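Local atomic coordinates of coelenterazine-binding protein with bound coelenterazine (Renilla muelleri, PDB entry 2HPS), a protein that binds the luciferin coelenterazine in a buried pocket and probably makes it available to luciferase and oxygen only when calcium is bound. Residues T18-V23 with E80-A85; E34-I39 with L68-G73; E55-E60 with S104-D109; D87-M92 with A98-Q103. One frame throughout, in Å; residues are numbered along the deposited sequence. Where two conformers were deposited one is given.

Interaction 1 of 4, residues T18-V23 with E80-A85. With CTZ (c2-hydroxy-coelenterazine), chain B.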
# COMPACT_ATOMS: atom_id res chain seq x y z
N THR A 18 -3.09 9.50 -2.77
CA THR A 18 -1.95 9.00 -3.53
C THR A 18 -2.05 7.47 -3.64
O THR A 18 -1.89 6.90 -4.73
CB THR A 18 -0.66 9.46 -2.85
OG1 THR A 18 -0.67 10.90 -2.78
CG2 THR A 18 0.57 9.01 -3.63
N ARG A 19 -2.40 6.85 -2.53
CA ARG A 19 -2.60 5.40 -2.47
C ARG A 19 -3.76 4.99 -3.38
O ARG A 19 -3.66 4.04 -4.14
CB ARG A 19 -2.91 5.00 -1.02
CG ARG A 19 -3.26 3.54 -0.84
CD ARG A 19 -3.63 3.30 0.63
NE ARG A 19 -4.36 2.03 0.78
CZ ARG A 19 -5.15 1.73 1.82
NH1 ARG A 19 -5.31 2.59 2.83
NH2 ARG A 19 -5.76 0.56 1.86
N MSE A 20 -4.86 5.72 -3.31
CA MSE A 20 -6.03 5.34 -4.07
C MSE A 20 -5.83 5.52 -5.56
O MSE A 20 -6.40 4.76 -6.37
CB MSE A 20 -7.26 6.08 -3.57
CG MSE A 20 -7.66 5.74 -2.14
SE MSE A 20 -8.15 3.86 -1.99
CE MSE A 20 -6.64 3.01 -1.36
N GLN A 21 -5.01 6.50 -5.94
CA GLN A 21 -4.74 6.74 -7.34
C GLN A 21 -4.02 5.55 -7.96
O GLN A 21 -4.13 5.33 -9.17
CB GLN A 21 -3.96 8.04 -7.59
CG GLN A 21 -4.87 9.24 -7.52
CD GLN A 21 -4.46 10.41 -8.41
OE1 GLN A 21 -3.37 10.46 -8.97
NE2 GLN A 21 -5.36 11.36 -8.52
N ARG A 22 -3.31 4.77 -7.13
CA ARG A 22 -2.66 3.55 -7.60
C ARG A 22 -3.67 2.47 -7.97
O ARG A 22 -3.36 1.58 -8.77
CB ARG A 22 -1.67 3.01 -6.55
CG ARG A 22 -0.49 3.96 -6.29
CD ARG A 22 0.30 4.26 -7.56
NE ARG A 22 0.61 3.03 -8.30
CZ ARG A 22 1.11 3.00 -9.53
NH1 ARG A 22 1.34 1.83 -10.12
NH2 ARG A 22 1.38 4.13 -10.18
N VAL A 23 -4.88 2.57 -7.43
CA VAL A 23 -5.94 1.63 -7.75
C VAL A 23 -6.59 2.03 -9.09
O VAL A 23 -7.13 1.19 -9.82
CB VAL A 23 -6.96 1.52 -6.58
CG1 VAL A 23 -8.03 0.43 -6.86
CG2 VAL A 23 -6.25 1.21 -5.26
N GLU A 80 -13.23 10.12 -2.75
CA GLU A 80 -14.21 9.50 -1.84
C GLU A 80 -13.60 8.27 -1.14
O GLU A 80 -13.77 8.10 0.08
CB GLU A 80 -15.50 9.11 -2.56
CG GLU A 80 -16.60 8.59 -1.64
CD GLU A 80 -17.94 8.38 -2.36
OE1 GLU A 80 -18.26 9.17 -3.28
OE2 GLU A 80 -18.67 7.44 -2.00
N ALA A 81 -12.88 7.45 -1.90
CA ALA A 81 -12.18 6.30 -1.32
C ALA A 81 -11.10 6.75 -0.33
O ALA A 81 -10.91 6.11 0.71
CB ALA A 81 -11.57 5.43 -2.42
N ALA A 82 -10.39 7.84 -0.67
CA ALA A 82 -9.39 8.41 0.24
C ALA A 82 -10.01 8.85 1.58
O ALA A 82 -9.48 8.58 2.64
CB ALA A 82 -8.63 9.57 -0.43
N VAL A 83 -11.16 9.52 1.52
CA VAL A 83 -11.86 9.90 2.73
C VAL A 83 -12.23 8.65 3.57
O VAL A 83 -12.06 8.65 4.79
CB VAL A 83 -13.11 10.76 2.41
CG1 VAL A 83 -14.00 10.84 3.60
CG2 VAL A 83 -12.68 12.19 1.95
N ASN A 84 -12.72 7.62 2.91
CA ASN A 84 -13.07 6.36 3.59
C ASN A 84 -11.85 5.74 4.28
O ASN A 84 -11.96 5.28 5.42
CB ASN A 84 -13.70 5.38 2.62
CG ASN A 84 -15.09 5.83 2.14
OD1 ASN A 84 -15.75 6.64 2.80
ND2 ASN A 84 -15.52 5.30 1.02
N ALA A 85 -10.71 5.77 3.60
CA ALA A 85 -9.44 5.30 4.17
C ALA A 85 -9.03 6.10 5.42
O ALA A 85 -8.72 5.53 6.47
CB ALA A 85 -8.31 5.37 3.09
N1 CTZ B . 1.40 -0.49 -3.64
C2 CTZ B . 0.58 -0.70 -4.70
C3 CTZ B . 1.07 0.26 -5.69
N4 CTZ B . 2.10 0.95 -5.21
C5 CTZ B . 2.86 1.93 -5.76
C6 CTZ B . 3.88 2.50 -4.99
N7 CTZ B . 4.12 2.08 -3.73
C8 CTZ B . 3.39 1.10 -3.16
C9 CTZ B . 2.29 0.50 -3.96
C10 CTZ B . -0.56 -1.69 -4.78
C11 CTZ B . -1.57 -1.27 -3.75
C12 CTZ B . -1.79 -2.08 -2.63
C13 CTZ B . -2.71 -1.72 -1.65
C14 CTZ B . -3.41 -0.52 -1.81
C15 CTZ B . -3.19 0.31 -2.92
C16 CTZ B . -2.26 -0.07 -3.89
O17 CTZ B . -4.30 -0.16 -0.85
O18 CTZ B . 0.59 0.45 -6.87
C19 CTZ B . 4.73 3.55 -5.59
C20 CTZ B . 4.21 4.49 -6.49
C21 CTZ B . 5.04 5.46 -7.04
C22 CTZ B . 6.41 5.49 -6.72
C23 CTZ B . 6.94 4.55 -5.84
C24 CTZ B . 6.10 3.58 -5.28
O25 CTZ B . 7.20 6.44 -7.28
C26 CTZ B . 3.62 0.61 -1.74
C27 CTZ B . 4.70 -0.43 -1.74
C28 CTZ B . 4.43 -1.76 -1.42
C29 CTZ B . 5.46 -2.70 -1.43
C30 CTZ B . 6.76 -2.30 -1.79
C31 CTZ B . 7.03 -0.96 -2.10
C32 CTZ B . 6.00 -0.03 -2.07

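Interaction 2 of 4, residues E34-I39 with L68-G73. With CTZ (c2-hydroxy-coelenterazine), chain B.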
# COMPACT_ATOMS: atom_id res chain seq x y z
N GLU A 34 -13.28 -4.51 -8.26
CA GLU A 34 -12.44 -5.35 -9.13
C GLU A 34 -11.09 -4.72 -9.46
O GLU A 34 -10.13 -5.43 -9.67
CB GLU A 34 -13.16 -5.82 -10.40
CG GLU A 34 -13.70 -4.74 -11.29
CD GLU A 34 -15.17 -4.46 -11.02
OE1 GLU A 34 -15.94 -4.44 -12.01
OE2 GLU A 34 -15.55 -4.26 -9.83
N ASP A 35 -11.03 -3.38 -9.51
CA ASP A 35 -9.74 -2.68 -9.66
C ASP A 35 -8.80 -3.04 -8.50
O ASP A 35 -7.59 -3.23 -8.69
CB ASP A 35 -9.95 -1.15 -9.68
CG ASP A 35 -10.74 -0.66 -10.90
OD1 ASP A 35 -10.71 -1.30 -11.97
OD2 ASP A 35 -11.39 0.40 -10.77
N TYR A 36 -9.36 -3.13 -7.30
CA TYR A 36 -8.58 -3.52 -6.12
C TYR A 36 -8.13 -4.99 -6.20
O TYR A 36 -6.97 -5.32 -5.94
CB TYR A 36 -9.38 -3.20 -4.85
CG TYR A 36 -8.51 -2.83 -3.66
CD1 TYR A 36 -7.51 -1.84 -3.77
CD2 TYR A 36 -8.71 -3.44 -2.42
CE1 TYR A 36 -6.71 -1.51 -2.68
CE2 TYR A 36 -7.92 -3.11 -1.32
CZ TYR A 36 -6.92 -2.15 -1.46
OH TYR A 36 -6.16 -1.84 -0.35
N GLU A 37 -9.04 -5.87 -6.63
CA GLU A 37 -8.73 -7.28 -6.84
C GLU A 37 -7.63 -7.47 -7.88
O GLU A 37 -6.85 -8.40 -7.79
CB GLU A 37 -9.97 -8.05 -7.31
CG GLU A 37 -11.12 -8.09 -6.31
CD GLU A 37 -12.28 -8.93 -6.81
OE1 GLU A 37 -12.18 -10.16 -6.72
OE2 GLU A 37 -13.29 -8.35 -7.28
N LEU A 38 -7.56 -6.58 -8.87
CA LEU A 38 -6.51 -6.67 -9.87
C LEU A 38 -5.12 -6.60 -9.24
O LEU A 38 -4.21 -7.30 -9.66
CB LEU A 38 -6.66 -5.56 -10.92
CG LEU A 38 -5.58 -5.45 -12.01
CD1 LEU A 38 -5.47 -6.72 -12.84
CD2 LEU A 38 -5.86 -4.22 -12.91
N ILE A 39 -4.97 -5.72 -8.25
CA ILE A 39 -3.71 -5.63 -7.49
C ILE A 39 -3.37 -6.97 -6.83
O ILE A 39 -2.25 -7.47 -6.97
CB ILE A 39 -3.77 -4.49 -6.46
CG1 ILE A 39 -3.87 -3.17 -7.21
CG2 ILE A 39 -2.53 -4.53 -5.52
CD1 ILE A 39 -4.21 -1.98 -6.36
N LEU A 68 -12.86 0.54 2.45
CA LEU A 68 -12.65 1.65 1.52
C LEU A 68 -13.95 2.10 0.85
O LEU A 68 -13.97 3.10 0.14
CB LEU A 68 -11.60 1.28 0.47
CG LEU A 68 -10.21 0.99 1.06
CD1 LEU A 68 -9.25 0.48 -0.02
CD2 LEU A 68 -9.66 2.22 1.79
N GLY A 69 -15.03 1.36 1.09
CA GLY A 69 -16.30 1.65 0.43
C GLY A 69 -16.38 1.09 -0.98
O GLY A 69 -17.24 1.51 -1.78
N LEU A 70 -15.49 0.15 -1.30
CA LEU A 70 -15.47 -0.47 -2.62
C LEU A 70 -16.39 -1.69 -2.62
O LEU A 70 -15.94 -2.82 -2.80
CB LEU A 70 -14.05 -0.84 -3.05
CG LEU A 70 -13.06 0.32 -3.13
CD1 LEU A 70 -11.73 -0.23 -3.63
CD2 LEU A 70 -13.60 1.41 -4.07
N ALA A 71 -17.67 -1.41 -2.41
CA ALA A 71 -18.72 -2.43 -2.36
C ALA A 71 -18.94 -3.04 -3.74
O ALA A 71 -18.64 -2.40 -4.75
CB ALA A 71 -20.02 -1.82 -1.82
N PRO A 72 -19.43 -4.30 -3.80
CA PRO A 72 -19.72 -4.88 -5.11
C PRO A 72 -20.61 -3.97 -5.95
O PRO A 72 -21.57 -3.38 -5.43
CB PRO A 72 -20.46 -6.18 -4.76
CG PRO A 72 -19.97 -6.54 -3.41
CD PRO A 72 -19.71 -5.24 -2.69
N GLY A 73 -20.25 -3.80 -7.21
CA GLY A 73 -21.06 -3.05 -8.16
C GLY A 73 -20.91 -1.54 -8.17
O GLY A 73 -21.36 -0.89 -9.13
N1 CTZ B . 1.40 -0.49 -3.64
C2 CTZ B . 0.58 -0.70 -4.70
C3 CTZ B . 1.07 0.26 -5.69
N4 CTZ B . 2.10 0.95 -5.21
C5 CTZ B . 2.86 1.93 -5.76
C6 CTZ B . 3.88 2.50 -4.99
N7 CTZ B . 4.12 2.08 -3.73
C8 CTZ B . 3.39 1.10 -3.16
C9 CTZ B . 2.29 0.50 -3.96
C10 CTZ B . -0.56 -1.69 -4.78
C11 CTZ B . -1.57 -1.27 -3.75
C12 CTZ B . -1.79 -2.08 -2.63
C13 CTZ B . -2.71 -1.72 -1.65
C14 CTZ B . -3.41 -0.52 -1.81
C15 CTZ B . -3.19 0.31 -2.92
C16 CTZ B . -2.26 -0.07 -3.89
O17 CTZ B . -4.30 -0.16 -0.85
O18 CTZ B . 0.59 0.45 -6.87
C19 CTZ B . 4.73 3.55 -5.59
C20 CTZ B . 4.21 4.49 -6.49
C21 CTZ B . 5.04 5.46 -7.04
C22 CTZ B . 6.41 5.49 -6.72
C23 CTZ B . 6.94 4.55 -5.84
C24 CTZ B . 6.10 3.58 -5.28
O25 CTZ B . 7.20 6.44 -7.28
C26 CTZ B . 3.62 0.61 -1.74
C27 CTZ B . 4.70 -0.43 -1.74
C28 CTZ B . 4.43 -1.76 -1.42
C29 CTZ B . 5.46 -2.70 -1.43
C30 CTZ B . 6.76 -2.30 -1.79
C31 CTZ B . 7.03 -0.96 -2.10
C32 CTZ B . 6.00 -0.03 -2.07

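Interaction 3 of 4, residues E55-E60 with S104-D109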
# COMPACT_ATOMS: atom_id res chain seq x y z
N GLU A 55 -5.65 -16.95 -2.81
CA GLU A 55 -7.00 -16.64 -2.35
C GLU A 55 -6.97 -15.88 -1.02
O GLU A 55 -7.78 -14.98 -0.81
CB GLU A 55 -7.88 -17.91 -2.25
CG GLU A 55 -9.33 -17.65 -1.78
CD GLU A 55 -10.17 -16.79 -2.74
OE1 GLU A 55 -9.70 -16.42 -3.85
OE2 GLU A 55 -11.33 -16.47 -2.38
N GLU A 56 -6.05 -16.23 -0.12
CA GLU A 56 -5.90 -15.50 1.14
C GLU A 56 -5.57 -14.02 0.85
O GLU A 56 -6.12 -13.11 1.48
CB GLU A 56 -4.80 -16.14 1.99
CG GLU A 56 -5.21 -17.47 2.61
CD GLU A 56 -4.04 -18.20 3.26
OE1 GLU A 56 -3.05 -17.54 3.68
OE2 GLU A 56 -4.10 -19.46 3.36
N THR A 57 -4.69 -13.81 -0.13
CA THR A 57 -4.32 -12.45 -0.56
C THR A 57 -5.55 -11.72 -1.12
O THR A 57 -5.86 -10.60 -0.69
CB THR A 57 -3.19 -12.46 -1.61
OG1 THR A 57 -2.07 -13.20 -1.08
CG2 THR A 57 -2.74 -11.03 -1.98
N ARG A 58 -6.29 -12.37 -2.02
CA ARG A 58 -7.55 -11.79 -2.52
C ARG A 58 -8.54 -11.46 -1.38
O ARG A 58 -9.12 -10.38 -1.36
CB ARG A 58 -8.19 -12.70 -3.57
CG ARG A 58 -9.09 -11.96 -4.57
CD ARG A 58 -9.81 -12.92 -5.54
NE ARG A 58 -10.66 -13.89 -4.83
CZ ARG A 58 -11.97 -13.76 -4.63
NH1 ARG A 58 -12.62 -12.69 -5.11
NH2 ARG A 58 -12.64 -14.69 -3.97
N GLN A 59 -8.73 -12.39 -0.45
CA GLN A 59 -9.67 -12.18 0.64
C GLN A 59 -9.27 -10.99 1.52
O GLN A 59 -10.13 -10.23 1.97
CB GLN A 59 -9.83 -13.46 1.46
CG GLN A 59 -10.64 -14.53 0.73
CD GLN A 59 -12.08 -14.09 0.44
OE1 GLN A 59 -12.71 -13.41 1.24
NE2 GLN A 59 -12.59 -14.49 -0.73
N GLU A 60 -7.96 -10.81 1.72
CA GLU A 60 -7.52 -9.68 2.55
C GLU A 60 -7.79 -8.38 1.81
O GLU A 60 -8.30 -7.42 2.40
CB GLU A 60 -6.04 -9.81 2.97
CG GLU A 60 -5.55 -8.66 3.89
CD GLU A 60 -6.32 -8.50 5.23
OE1 GLU A 60 -7.16 -9.35 5.62
OE2 GLU A 60 -6.07 -7.48 5.91
N SER A 104 -0.11 -5.27 4.31
CA SER A 104 1.25 -4.90 3.95
C SER A 104 2.23 -6.02 4.28
O SER A 104 3.21 -6.21 3.58
CB SER A 104 1.65 -3.61 4.65
OG SER A 104 0.95 -2.49 4.11
N LEU A 105 1.99 -6.74 5.38
CA LEU A 105 2.84 -7.88 5.75
C LEU A 105 2.69 -9.05 4.78
O LEU A 105 3.67 -9.76 4.50
CB LEU A 105 2.57 -8.31 7.20
CG LEU A 105 3.09 -7.32 8.25
CD1 LEU A 105 2.65 -7.68 9.67
CD2 LEU A 105 4.63 -7.14 8.17
N ILE A 106 1.48 -9.25 4.27
CA ILE A 106 1.28 -10.21 3.16
C ILE A 106 2.12 -9.80 1.95
O ILE A 106 2.85 -10.63 1.39
CB ILE A 106 -0.21 -10.37 2.79
CG1 ILE A 106 -0.96 -11.07 3.93
CG2 ILE A 106 -0.38 -11.11 1.43
CD1 ILE A 106 -2.43 -11.29 3.64
N MSE A 107 2.06 -8.51 1.58
CA MSE A 107 2.88 -8.02 0.48
C MSE A 107 4.36 -8.19 0.76
O MSE A 107 5.10 -8.61 -0.12
CB MSE A 107 2.56 -6.57 0.15
CG MSE A 107 1.12 -6.42 -0.25
SE MSE A 107 0.70 -4.57 -0.75
CE MSE A 107 1.59 -4.39 -1.89
N TYR A 108 4.80 -7.89 1.98
CA TYR A 108 6.22 -8.07 2.30
C TYR A 108 6.66 -9.52 2.09
O TYR A 108 7.71 -9.77 1.48
CB TYR A 108 6.56 -7.58 3.73
CG TYR A 108 8.06 -7.64 3.98
CD1 TYR A 108 8.87 -6.54 3.69
CD2 TYR A 108 8.66 -8.81 4.44
CE1 TYR A 108 10.25 -6.59 3.89
CE2 TYR A 108 10.05 -8.88 4.64
CZ TYR A 108 10.83 -7.77 4.37
OH TYR A 108 12.20 -7.81 4.55
N ASP A 109 5.86 -10.47 2.58
CA ASP A 109 6.16 -11.90 2.37
C ASP A 109 6.33 -12.22 0.89
O ASP A 109 7.18 -13.03 0.51
CB ASP A 109 5.07 -12.77 2.95
CG ASP A 109 5.16 -12.91 4.46
OD1 ASP A 109 6.14 -12.40 5.05
OD2 ASP A 109 4.26 -13.54 5.05

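Interaction 4 of 4, residues D87-M92 with A98-Q103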
# COMPACT_ATOMS: atom_id res chain seq x y z
N ASP A 87 -10.88 8.11 7.31
CA ASP A 87 -11.90 7.96 8.36
C ASP A 87 -11.73 6.63 9.09
O ASP A 87 -11.74 6.60 10.32
CB ASP A 87 -13.33 8.07 7.78
CG ASP A 87 -13.74 9.50 7.46
OD1 ASP A 87 -13.04 10.44 7.88
OD2 ASP A 87 -14.77 9.67 6.77
N SER A 88 -11.54 5.55 8.33
CA SER A 88 -11.35 4.20 8.90
C SER A 88 -10.06 4.05 9.70
O SER A 88 -10.08 3.61 10.86
CB SER A 88 -11.49 3.10 7.84
OG SER A 88 -10.58 3.25 6.78
N LEU A 89 -8.94 4.44 9.09
CA LEU A 89 -7.62 4.28 9.73
C LEU A 89 -7.44 5.10 10.98
O LEU A 89 -6.88 4.61 11.95
CB LEU A 89 -6.50 4.59 8.74
CG LEU A 89 -6.33 3.51 7.67
CD1 LEU A 89 -5.54 4.06 6.48
CD2 LEU A 89 -5.67 2.25 8.27
N LEU A 90 -7.91 6.35 10.96
CA LEU A 90 -7.64 7.24 12.10
C LEU A 90 -8.54 6.97 13.31
O LEU A 90 -8.27 7.48 14.40
CB LEU A 90 -7.67 8.72 11.66
CG LEU A 90 -6.54 9.12 10.69
CD1 LEU A 90 -6.56 10.63 10.40
CD2 LEU A 90 -5.15 8.68 11.16
N LYS A 91 -9.58 6.17 13.11
CA LYS A 91 -10.51 5.72 14.16
C LYS A 91 -9.90 4.56 14.98
O LYS A 91 -10.29 4.32 16.14
CB LYS A 91 -11.80 5.25 13.49
CG LYS A 91 -13.03 5.08 14.39
CD LYS A 91 -14.25 4.67 13.55
N MSE A 92 -8.95 3.85 14.38
CA MSE A 92 -8.50 2.57 14.94
C MSE A 92 -7.65 2.74 16.17
O MSE A 92 -6.85 3.68 16.25
CB MSE A 92 -7.73 1.76 13.91
CG MSE A 92 -8.56 1.33 12.72
SE MSE A 92 -7.38 0.41 11.50
CE MSE A 92 -8.56 0.15 9.97
N ALA A 98 -3.01 -3.28 14.48
CA ALA A 98 -2.26 -4.47 14.10
C ALA A 98 -2.92 -5.18 12.93
O ALA A 98 -2.24 -5.64 12.01
CB ALA A 98 -2.10 -5.43 15.31
N MSE A 99 -4.25 -5.25 12.94
CA MSE A 99 -4.96 -5.86 11.83
C MSE A 99 -4.77 -5.03 10.56
O MSE A 99 -4.74 -5.58 9.46
CB MSE A 99 -6.45 -6.01 12.14
CG MSE A 99 -6.76 -7.15 13.06
SE MSE A 99 -6.15 -8.89 12.33
CE MSE A 99 -6.64 -8.75 10.58
N ALA A 100 -4.64 -3.71 10.73
CA ALA A 100 -4.50 -2.80 9.57
C ALA A 100 -3.23 -2.98 8.74
O ALA A 100 -3.18 -2.57 7.57
CB ALA A 100 -4.62 -1.36 10.02
N VAL A 101 -2.21 -3.60 9.33
CA VAL A 101 -0.94 -3.79 8.61
C VAL A 101 -0.77 -5.18 8.02
O VAL A 101 0.21 -5.47 7.33
CB VAL A 101 0.28 -3.40 9.47
CG1 VAL A 101 0.15 -1.94 9.92
CG2 VAL A 101 0.45 -4.35 10.66
N ILE A 102 -1.74 -6.05 8.29
CA ILE A 102 -1.73 -7.41 7.75
C ILE A 102 -1.59 -7.45 6.23
O ILE A 102 -0.80 -8.23 5.69
CB ILE A 102 -2.96 -8.20 8.29
CG1 ILE A 102 -2.80 -8.40 9.81
CG2 ILE A 102 -3.19 -9.49 7.53
CD1 ILE A 102 -1.67 -9.39 10.23
N GLN A 103 -2.32 -6.59 5.53
CA GLN A 103 -2.21 -6.50 4.09
C GLN A 103 -0.77 -6.22 3.64
O GLN A 103 -0.24 -6.87 2.73
CB GLN A 103 -3.15 -5.40 3.61
CG GLN A 103 -3.41 -5.37 2.14
CD GLN A 103 -4.29 -4.18 1.77
OE1 GLN A 103 -4.43 -3.22 2.54
NE2 GLN A 103 -4.90 -4.25 0.60

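Interaction 1 of 4, residues T18-V23 with E80-A85
R19 and M20, neighbours on one helix, reach toward 80-85 in very different ways: R19 brushes A85 with one end of its guanidinium while the rest of that group holds a ligand, and M20, a selenomethionine, packs against the backbone N of A82 and the methyls beside it. M20 CG, beside its own backbone N, lies 3.7 Å from A82 N; the bend at chi2 then brings SE to 3.8 Å from A81 CB. Alanines at 81, 82 and 85 offer nothing longer than a methyl, a low surface consistent with the 6.3 Å between the CA atoms of M20 and A82. The contact pairs helix 6-21, the incoming helix of the first EF-hand, with helix 78-91, the outgoing helix of the second. R19 carries the contact on to c2-hydroxy-coelenterazine. Its CG is anti to the backbone N (chi1 175°) and the chain runs extended to NE, which donates to ligand O17 at 2.7 Å and a fairly straight 163°. The phenolic oxygen lies at the guanidinium edge, near its plane, and NH2 adds a weak second bond. NH1, the nitrogen not used on O17, passes A85 CB at 4.1 Å, obliquely to the group. A leucine in place of R19 takes away both donors and would probably leave O17 held less firmly, with the phenol freer to shift. R22, bent at chi2 and chi3, gives NE to ligand O18 at 2.9 Å (166°), in the plane of its guanidinium, while ligand C20 covers one face. D134 forms a salt bridge with NH2 of R22.

Interaction 2 of 4, residues E34-I39 with L68-G73
With chi1 at -148°, short of fully anti, Y36 swings its ring from helix 33-47 toward L68 and L70, whose CG atoms both sit beside their own backbone N and which each turn one methyl, CD1, to it. The contact belongs to the paired EF-hands of the N-terminal half: the outgoing helix of the first hand meets the turn that follows the incoming helix of the second. That helix ends in a Schellman motif, with G69 at positive phi, and L70 is the centre of an inverse gamma turn. L68 CD1 lies over one face of the Y36 ring, 4.2 Å from its centroid and 26° off the normal, a CH-pi contact. L70 CD1 approaches nearer the root of the same side chain, 4.0 Å from Y36 CB. Both leucines cross the tyrosine at about a right angle. The ring edge faces the ligand: Y36 OH and ligand O17 share a hydrogen bond of 2.6 Å, either being a possible donor. R19 and Q103 also bond to this hydroxyl. A phenylalanine here would probably leave O17, R19 NH2 and Q103 NE2 without their shared hydroxyl. One helical turn on, I39 CG2 touches ligand C10 at 3.5 Å.

Interaction 3 of 4, residues E55-E60 with S104-D109
I106 crosses to helix 51-68 with both of its branches, one resting on T57 and the other on E60. This joins the incoming helix of the second EF-hand to helix 102-111, the incoming helix of the third, and hence the two halves of the four-hand protein. From CB the side chain forks. The CG2 branch, anti to the backbone N, comes 3.7 Å from T57 OG1 and 4.1 Å from T57 CG2, the two side chains sliding past each other in opposite directions. The oxygen's polar partner is K53 O, one turn back in its own helix, so its meeting with the methyl is plain van der Waals contact. On the other branch CG1 stands beside the backbone N (chi1 -68°) and carries CD1 outward. That methyl ends 4.0 Å from E60 CB and 4.1 Å from E60 CG. The glutamate thus contributes only its aliphatic root here; its chain bends at chi2, and OE2 forms a salt bridge with R63. I106 gives up the most surface, 72 Å² of the contact's 130 Å². In the same helix as T57, R58 grips E55 side-on, NE to OE1 and NH2 to OE2; Q59 NE2 adds a bond to OE2 from above the carboxylate plane, 2.9 Å.

Interaction 4 of 4, residues D87-M92 with A98-Q103
A100 receives M92 and L89 on a single methyl, and it has more surface covered (48 Å²) than either partner. The closer approach is by M92, a selenomethionine, whose SE lies 3.6 Å from A100 CB. Its CG stands anti to the carbonyl carbon and the chain is extended beyond it, with chi2 at 177°, a shape that carries the selenium to the A100 methyl. L89 adds a second touch from one turn back: its bond from CA to CB does not aim at A100, yet the branch ending in CD2 comes to 4.1 Å from the same CB. The nearest CA atoms, those of L89 and A100, are still 7.7 Å apart, and the segments together bury just 84 Å². This is the join between the N-terminal and C-terminal EF-hand pairs. Helix 78-91, which closes the second hand, gives way at M92 to the short connection through helix 95-99, and the chain then starts the incoming helix of the third hand at I102. A type I beta turn from M99 to I102 makes that last change of direction, with A100 at its second position and I102 N bonded to M99 O at 3.3 Å. M92 is likewise tied back to the helix end, its N bonded to L89 O. Helix 157-169 also borders the contact, through F169, which touches both L89 and A100.

In the fold
Interactions 1 and 2 share the ligand and lie closest, centres 11 Å apart. They are joined by two probable hydrogen bonds, R19 NH2 to Y36 OH at 3.3 Å and N84 ND2 to L68 O at 2.8 Å. Interaction 4 reaches the same polar cluster through Q103, whose NE2 lies 2.9 Å from Y36 OH, so R19, Y36 and Q103 form one network around the ligand phenol. Interaction 3 is farther from that end, its centre about 19 Å from that of interaction 1, but its M107 touches the ligand too. A 3.0 Å salt bridge, E37 OE1 to R58 NH1, ties it to interaction 2. Interaction 4 is nested in sequence inside interaction 3, and both use helix 102-111.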